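Local coordinates for glycoside hydrolase family 31 (Trueperella pyogenes, PDB 5I0F), which degrades cycloalternan, probably hydrolysing its alpha-glucosidic bonds through a covalent glycosyl-enzyme intermediate in a family 31 TIM barrel, at residues E330-E335 with V384-I389; F464-G469 with P511-R516. All blocks are in the same frame, centred on the assembly; numbering follows the deposited sequence.

Interaction 1 of 2, residues E330-E335 with V384-I389; sequences EAWSDE and VILWQI. With GLC (alpha-D-glucopyranose), chain C; BGC (beta-D-glucopyranose), chain B.
Glu330 and Trp387 bring the two backbones together, their CA atoms 4.7 Å apart, where the chain leaving strand 326-329 passes the C-terminal end of strand 383-388. Residues 330-335 form an irregular loop with an inverse gamma turn centred on Ala331. Tryptophan suits position 332 because it pairs a broad apolar face with an N-H at its rim: Trp332 NE1 donates to Trp387 O at 3.1 Å, a nearly straight bond (166°) in the indole plane that uses a carbonyl lone pair, while Leu386 CD1 makes a CH-pi contact 4.0 Å from the six-membered ring centroid. Trp387 O also accepts from Gln388 NE2 at 2.9 Å; further bonds of NE2 to Phe338 O and of OE1 to Tyr500 and Arg452 fix the amide's rotation. With CG anti to its backbone N (chi1 -174°), Trp387 extends its indole toward the sugars, one face meeting C5 of the chain C glucose, and its NE1 donates to Asp467 OD2, the oxygen that carries the beta-glucose. Glu330 OE2 comes 3.4 Å from Trp387 CD1, carboxylate and ring planes 65° apart; OE1 accepts from Asn302 and, at 2.6 Å, from O4 of the beta-glucose. Glu335 grips the chain C glucose, OE1 taking O4 at 2.8 Å and OE2 taking O6 at 2.7 Å. Carboxylates thus bind sugar hydroxyls while an indole face packs against the C-H surface, a common pattern in carbohydrate recognition.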
loop_
_atom_site.group_PDB
_atom_site.type_symbol
_atom_site.label_atom_id
_atom_site.label_comp_id
_atom_site.label_asym_id
_atom_site.label_seq_id
_atom_site.Cartn_x
_atom_site.Cartn_y
_atom_site.Cartn_z
ATOM N N GLU A 330 0.550 18.986 -0.226
ATOM C CA GLU A 330 -0.564 18.168 -0.675
ATOM C C GLU A 330 -1.697 18.984 -1.223
ATOM O O GLU A 330 -2.169 18.717 -2.332
ATOM C CB GLU A 330 -1.064 17.266 0.471
ATOM C CG GLU A 330 -0.018 16.288 0.924
ATOM C CD GLU A 330 -0.590 15.115 1.695
ATOM O OE1 GLU A 330 -1.605 15.308 2.438
ATOM O OE2 GLU A 330 0.004 14.013 1.563
ATOM N N ALA A 331 -2.115 19.986 -0.455
ATOM C CA ALA A 331 -3.211 20.877 -0.828
ATOM C C ALA A 331 -2.640 22.109 -1.541
ATOM O O ALA A 331 -2.650 23.199 -1.001
ATOM C CB ALA A 331 -4.003 21.285 0.409
ATOM N N TRP A 332 -2.129 21.888 -2.747
ATOM C CA TRP A 332 -1.542 22.911 -3.605
ATOM C C TRP A 332 -2.443 23.306 -4.771
ATOM O O TRP A 332 -2.307 24.415 -5.317
ATOM C CB TRP A 332 -0.184 22.425 -4.177
ATOM C CG TRP A 332 -0.253 21.241 -5.058
ATOM C CD1 TRP A 332 -0.238 19.937 -4.681
ATOM C CD2 TRP A 332 -0.390 21.247 -6.482
ATOM N NE1 TRP A 332 -0.359 19.121 -5.782
ATOM C CE2 TRP A 332 -0.450 19.897 -6.903
ATOM C CE3 TRP A 332 -0.466 22.256 -7.437
ATOM C CZ2 TRP A 332 -0.564 19.526 -8.250
ATOM C CZ3 TRP A 332 -0.586 21.886 -8.801
ATOM C CH2 TRP A 332 -0.624 20.534 -9.178
ATOM N N SER A 333 -3.314 22.392 -5.203
ATOM C CA SER A 333 -4.000 22.541 -6.488
ATOM C C SER A 333 -5.416 23.102 -6.329
ATOM O O SER A 333 -5.879 23.379 -5.217
ATOM C CB SER A 333 -4.048 21.191 -7.195
ATOM O OG SER A 333 -5.119 20.390 -6.683
ATOM N N ASP A 334 -6.082 23.286 -7.467
ATOM C CA ASP A 334 -7.486 23.653 -7.495
ATOM C C ASP A 334 -8.457 22.600 -6.880
ATOM O O ASP A 334 -9.666 22.870 -6.754
ATOM C CB ASP A 334 -7.916 24.030 -8.930
ATOM C CG ASP A 334 -7.753 22.882 -9.945
ATOM O OD1 ASP A 334 -7.734 21.691 -9.578
ATOM O OD2 ASP A 334 -7.648 23.191 -11.141
ATOM N N GLU A 335 -7.945 21.419 -6.526
ATOM C CA GLU A 335 -8.725 20.325 -5.925
ATOM C C GLU A 335 -9.800 19.740 -6.853
ATOM O O GLU A 335 -10.709 19.035 -6.403
ATOM C CB GLU A 335 -9.342 20.741 -4.580
ATOM C CG GLU A 335 -8.306 21.079 -3.508
ATOM C CD GLU A 335 -7.495 19.868 -3.028
ATOM O OE1 GLU A 335 -8.014 18.724 -3.038
ATOM O OE2 GLU A 335 -6.314 20.067 -2.633
ATOM N N VAL A 384 11.091 20.458 -3.210
ATOM C CA VAL A 384 9.629 20.598 -3.144
ATOM C C VAL A 384 8.956 19.425 -3.856
ATOM O O VAL A 384 9.253 19.140 -5.018
ATOM C CB VAL A 384 9.168 21.950 -3.761
ATOM C CG1 VAL A 384 7.644 22.088 -3.729
ATOM C CG2 VAL A 384 9.821 23.122 -3.038
ATOM N N ILE A 385 8.070 18.727 -3.141
ATOM C CA ILE A 385 7.335 17.567 -3.673
ATOM C C ILE A 385 5.828 17.886 -3.698
ATOM O O ILE A 385 5.304 18.357 -2.702
ATOM C CB ILE A 385 7.559 16.333 -2.761
ATOM C CG1 ILE A 385 9.056 16.019 -2.590
ATOM C CG2 ILE A 385 6.779 15.116 -3.243
ATOM C CD1 ILE A 385 9.756 15.475 -3.785
ATOM N N LEU A 386 5.135 17.608 -4.810
ATOM C CA LEU A 386 3.696 17.827 -4.910
ATOM C C LEU A 386 2.919 16.522 -4.960
ATOM O O LEU A 386 3.325 15.560 -5.639
ATOM C CB LEU A 386 3.350 18.632 -6.164
ATOM C CG LEU A 386 4.009 20.003 -6.318
ATOM C CD1 LEU A 386 3.460 20.719 -7.548
ATOM C CD2 LEU A 386 3.816 20.862 -5.074
ATOM N N TRP A 387 1.760 16.533 -4.310
ATOM C CA TRP A 387 0.864 15.380 -4.223
ATOM C C TRP A 387 0.091 15.139 -5.512
ATOM O O TRP A 387 -0.283 16.087 -6.211
ATOM C CB TRP A 387 -0.123 15.646 -3.095
ATOM C CG TRP A 387 -1.090 14.564 -2.693
ATOM C CD1 TRP A 387 -0.919 13.666 -1.691
ATOM C CD2 TRP A 387 -2.405 14.338 -3.210
ATOM N NE1 TRP A 387 -2.044 12.887 -1.560
ATOM C CE2 TRP A 387 -2.962 13.267 -2.482
ATOM C CE3 TRP A 387 -3.161 14.929 -4.218
ATOM C CZ2 TRP A 387 -4.244 12.759 -2.738
ATOM C CZ3 TRP A 387 -4.430 14.443 -4.469
ATOM C CH2 TRP A 387 -4.963 13.364 -3.724
ATOM N N GLN A 388 -0.122 13.867 -5.798
ATOM C CA GLN A 388 -0.876 13.371 -6.949
ATOM C C GLN A 388 -1.729 12.187 -6.553
ATOM O O GLN A 388 -1.461 11.532 -5.526
ATOM C CB GLN A 388 0.087 12.941 -8.049
ATOM C CG GLN A 388 0.838 14.099 -8.697
ATOM C CD GLN A 388 -0.039 14.914 -9.613
ATOM O OE1 GLN A 388 -0.138 14.623 -10.792
ATOM N NE2 GLN A 388 -0.667 15.949 -9.085
ATOM N N ILE A 389 -2.733 11.903 -7.398
ATOM C CA ILE A 389 -3.610 10.747 -7.272
ATOM C C ILE A 389 -3.863 10.219 -8.720
ATOM O O ILE A 389 -4.009 11.045 -9.647
ATOM C CB ILE A 389 -4.935 11.159 -6.582
ATOM C CG1 ILE A 389 -5.868 9.980 -6.325
ATOM C CG2 ILE A 389 -5.702 12.171 -7.425
ATOM C CD1 ILE A 389 -5.452 9.140 -5.172
HETATM C C1 GLC C . -6.320 14.669 1.200
HETATM C C2 GLC C . -7.835 14.572 0.950
HETATM C C3 GLC C . -8.166 14.693 -0.532
HETATM C C4 GLC C . -7.486 15.922 -1.126
HETATM C C5 GLC C . -5.982 15.853 -0.873
HETATM C C6 GLC C . -5.230 17.052 -1.443
HETATM O O2 GLC C . -8.347 13.327 1.444
HETATM O O3 GLC C . -9.588 14.762 -0.711
HETATM O O4 GLC C . -7.751 15.979 -2.536
HETATM O O5 GLC C . -5.757 15.806 0.539
HETATM O O6 GLC C . -5.634 18.247 -0.786
HETATM C C2 BGC B . -2.333 9.731 2.045
HETATM C C3 BGC B . -2.199 10.821 3.124
HETATM C C4 BGC B . -2.607 12.167 2.532
HETATM C C5 BGC B . -4.015 12.097 1.923
HETATM C C6 BGC B . -4.298 13.390 1.168
HETATM C C1 BGC B . -3.149 10.047 0.765
HETATM O O2 BGC B . -2.195 8.351 2.438
HETATM O O3 BGC B . -0.862 10.857 3.628
HETATM O O4 BGC B . -2.559 13.194 3.541
HETATM O O5 BGC B . -4.220 10.972 1.030
HETATM O O6 BGC B . -5.673 13.459 0.778
#

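Interaction 2 of 2, residues F464-G469 with P511-R516; sequences FKTDGG and PVTFSR. With BGC (beta-D-glucopyranose), chain B; GLC (alpha-D-glucopyranose), chain D.
Asp467 and Arg516 meet beside the bound sugar, with Asp467 OD1 lying over one face of the guanidinium, 3.2 Å from Arg516 CD, and the carboxylate and guanidinium planes almost perpendicular (87°). The other carboxylate oxygen, OD2, is joined covalently to C1 of the beta-glucose at 1.4 Å, which makes Asp467 the nucleophile trapped in the glycosyl-enzyme intermediate. Gly468 N donates a hydrogen bond to Asp467 OD1, 2.9 Å, from above the carboxylate plane. Arginine suits its place because its flat, multi-donor head can serve two sugars along its edge: NH1 donates to O2 of the beta-glucose at 2.9 Å and to O4 of the chain D glucose at 3.0 Å. Its reach comes from a chain extended from CG to NE, and Glu470 holds NE by a salt bridge. Farther back, the fully extended Lys465 runs alongside Phe514, its CG 3.9 Å from Phe514 CD2; the ammonium is paired with Glu330 and makes only a weak bond to O3 of the beta-glucose. On the other face of the sheet Thr466 OG1 and Ser515 OG lie 2.7 Å apart. A water donates to Thr466 O and Gly468 O and accepts from Arg516 N where the chains diverge. Beneath all this, Phe464 N donates to Val512 O and Phe514 N to Phe464 O, pairing parallel strands 464-466 and 513-515, whose axes make an angle of 26°. As in TIM-barrel glycosidases such as family 31, the residues that act on the sugar sit just beyond the C-terminal ends of neighbouring strands.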
loop_
_atom_site.group_PDB
_atom_site.type_symbol
_atom_site.label_atom_id
_atom_site.label_comp_id
_atom_site.label_asym_id
_atom_site.label_seq_id
_atom_site.Cartn_x
_atom_site.Cartn_y
_atom_site.Cartn_z
ATOM N N PHE A 464 7.233 13.903 -6.783
ATOM C CA PHE A 464 5.806 13.740 -6.557
ATOM C C PHE A 464 5.489 12.763 -5.432
ATOM O O PHE A 464 6.135 11.715 -5.320
ATOM C CB PHE A 464 5.131 13.249 -7.845
ATOM C CG PHE A 464 5.194 14.229 -8.989
ATOM C CD1 PHE A 464 4.252 15.238 -9.106
ATOM C CD2 PHE A 464 6.169 14.092 -9.989
ATOM C CE1 PHE A 464 4.291 16.119 -10.189
ATOM C CE2 PHE A 464 6.223 14.967 -11.051
ATOM C CZ PHE A 464 5.291 15.975 -11.156
ATOM N N LYS A 465 4.506 13.113 -4.598
ATOM C CA LYS A 465 3.899 12.168 -3.669
ATOM C C LYS A 465 2.743 11.485 -4.398
ATOM O O LYS A 465 1.628 12.024 -4.452
ATOM C CB LYS A 465 3.403 12.866 -2.403
ATOM C CG LYS A 465 2.849 11.888 -1.372
ATOM C CD LYS A 465 2.573 12.554 -0.040
ATOM C CE LYS A 465 2.086 11.529 0.971
ATOM N NZ LYS A 465 1.887 12.133 2.319
ATOM N N THR A 466 3.039 10.318 -4.948
ATOM C CA THR A 466 2.148 9.542 -5.786
ATOM C C THR A 466 1.304 8.675 -4.866
ATOM O O THR A 466 1.570 7.507 -4.690
ATOM C CB THR A 466 2.975 8.712 -6.804
ATOM O OG1 THR A 466 4.204 8.292 -6.198
ATOM C CG2 THR A 466 3.313 9.553 -8.024
ATOM N N ASP A 467 0.288 9.292 -4.273
ATOM C CA ASP A 467 -0.623 8.661 -3.330
ATOM C C ASP A 467 -1.665 7.800 -4.075
ATOM O O ASP A 467 -1.855 7.941 -5.282
ATOM C CB ASP A 467 -1.311 9.783 -2.519
ATOM C CG ASP A 467 -1.935 9.323 -1.215
ATOM O OD1 ASP A 467 -1.836 8.154 -0.814
ATOM O OD2 ASP A 467 -2.542 10.205 -0.535
ATOM N N GLY A 468 -2.314 6.908 -3.352
ATOM C CA GLY A 468 -3.298 5.996 -3.940
ATOM C C GLY A 468 -2.723 4.920 -4.855
ATOM O O GLY A 468 -1.615 4.453 -4.655
ATOM N N GLY A 469 -3.515 4.498 -5.831
ATOM C CA GLY A 469 -3.150 3.434 -6.771
ATOM C C GLY A 469 -3.838 2.089 -6.539
ATOM O O GLY A 469 -3.633 1.153 -7.332
ATOM N N PRO A 511 14.326 10.351 -10.070
ATOM C CA PRO A 511 12.937 9.873 -10.054
ATOM C C PRO A 511 12.417 9.748 -8.624
ATOM O O PRO A 511 12.138 8.648 -8.126
ATOM C CB PRO A 511 13.046 8.506 -10.740
ATOM C CG PRO A 511 14.404 8.012 -10.305
ATOM C CD PRO A 511 15.270 9.252 -10.372
ATOM N N VAL A 512 12.299 10.889 -7.963
ATOM C CA VAL A 512 11.875 10.927 -6.588
ATOM C C VAL A 512 10.339 10.936 -6.581
ATOM O O VAL A 512 9.705 12.002 -6.624
ATOM C CB VAL A 512 12.493 12.117 -5.841
ATOM C CG1 VAL A 512 11.996 12.142 -4.404
ATOM C CG2 VAL A 512 14.021 12.017 -5.848
ATOM N N THR A 513 9.763 9.740 -6.581
ATOM C CA THR A 513 8.357 9.533 -6.256
ATOM C C THR A 513 8.241 8.970 -4.842
ATOM O O THR A 513 9.161 8.313 -4.362
ATOM C CB THR A 513 7.659 8.574 -7.240
ATOM O OG1 THR A 513 8.305 7.283 -7.243
ATOM C CG2 THR A 513 7.699 9.157 -8.620
ATOM N N PHE A 514 7.116 9.217 -4.191
ATOM C CA PHE A 514 6.892 8.833 -2.793
ATOM C C PHE A 514 5.486 8.226 -2.771
ATOM O O PHE A 514 4.498 8.970 -2.863
ATOM C CB PHE A 514 6.994 10.103 -1.936
ATOM C CG PHE A 514 7.017 9.900 -0.436
ATOM C CD1 PHE A 514 7.922 9.057 0.174
ATOM C CD2 PHE A 514 6.165 10.647 0.372
ATOM C CE1 PHE A 514 7.952 8.925 1.561
ATOM C CE2 PHE A 514 6.206 10.549 1.761
ATOM C CZ PHE A 514 7.095 9.681 2.359
ATOM N N SER A 515 5.413 6.894 -2.656
ATOM C CA SER A 515 4.167 6.108 -2.814
ATOM C C SER A 515 3.873 5.285 -1.571
ATOM O O SER A 515 4.763 5.051 -0.787
ATOM C CB SER A 515 4.294 5.130 -3.989
ATOM O OG SER A 515 4.699 5.797 -5.161
ATOM N N ARG A 516 2.608 4.890 -1.387
ATOM C CA ARG A 516 2.222 3.950 -0.340
ATOM C C ARG A 516 1.898 2.572 -0.892
ATOM O O ARG A 516 2.021 1.594 -0.163
ATOM C CB ARG A 516 1.030 4.453 0.502
ATOM C CG ARG A 516 -0.268 4.607 -0.295
ATOM C CD ARG A 516 -1.405 5.230 0.511
ATOM N NE ARG A 516 -2.664 5.065 -0.225
ATOM C CZ ARG A 516 -3.831 5.616 0.108
ATOM N NH1 ARG A 516 -3.942 6.439 1.144
ATOM N NH2 ARG A 516 -4.916 5.346 -0.601
HETATM C C2 BGC B . -2.333 9.731 2.045
HETATM C C3 BGC B . -2.199 10.821 3.124
HETATM C C4 BGC B . -2.607 12.167 2.532
HETATM C C5 BGC B . -4.015 12.097 1.923
HETATM C C6 BGC B . -4.298 13.390 1.168
HETATM C C1 BGC B . -3.149 10.047 0.765
HETATM O O2 BGC B . -2.195 8.351 2.438
HETATM O O3 BGC B . -0.862 10.857 3.628
HETATM O O4 BGC B . -2.559 13.194 3.541
HETATM O O5 BGC B . -4.220 10.972 1.030
HETATM O O6 BGC B . -5.673 13.459 0.778
HETATM C C1 GLC D . -8.614 9.714 4.374
HETATM C C2 GLC D . -7.087 9.615 4.400
HETATM C C3 GLC D . -6.547 9.279 3.015
HETATM C C4 GLC D . -7.179 7.985 2.526
HETATM C C5 GLC D . -8.696 8.194 2.500
HETATM C C6 GLC D . -9.458 6.978 2.002
HETATM O O2 GLC D . -6.538 10.844 4.883
HETATM O O3 GLC D . -5.119 9.141 3.081
HETATM O O4 GLC D . -6.663 7.637 1.225
HETATM O O5 GLC D . -9.184 8.528 3.814
HETATM O O6 GLC D . -9.442 5.905 2.957
HETATM O O HOH W 1 0.715 5.213 -3.572
#

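Strands 383-388 and 463-466 are neighbours in the barrel, so interactions 1 and 2, with centres 11 Å apart, share one wall of the active site. The salt bridge from Glu330 OE2 to Lys465 NZ, 2.8 Å, ties them together beside the beta-glucose that both touch. Backbone pairing continues the join, with Gln388 N probably hydrogen-bonded to Lys465 O at 2.9 Å, and Ile385 CG2 packs 3.3 Å from Lys465 N. The two contacts line part of the glycan pocket. Because Trp387 of interaction 1 bonds the nucleophile Asp467 of interaction 2, the first contact also serves as a second shell for the second.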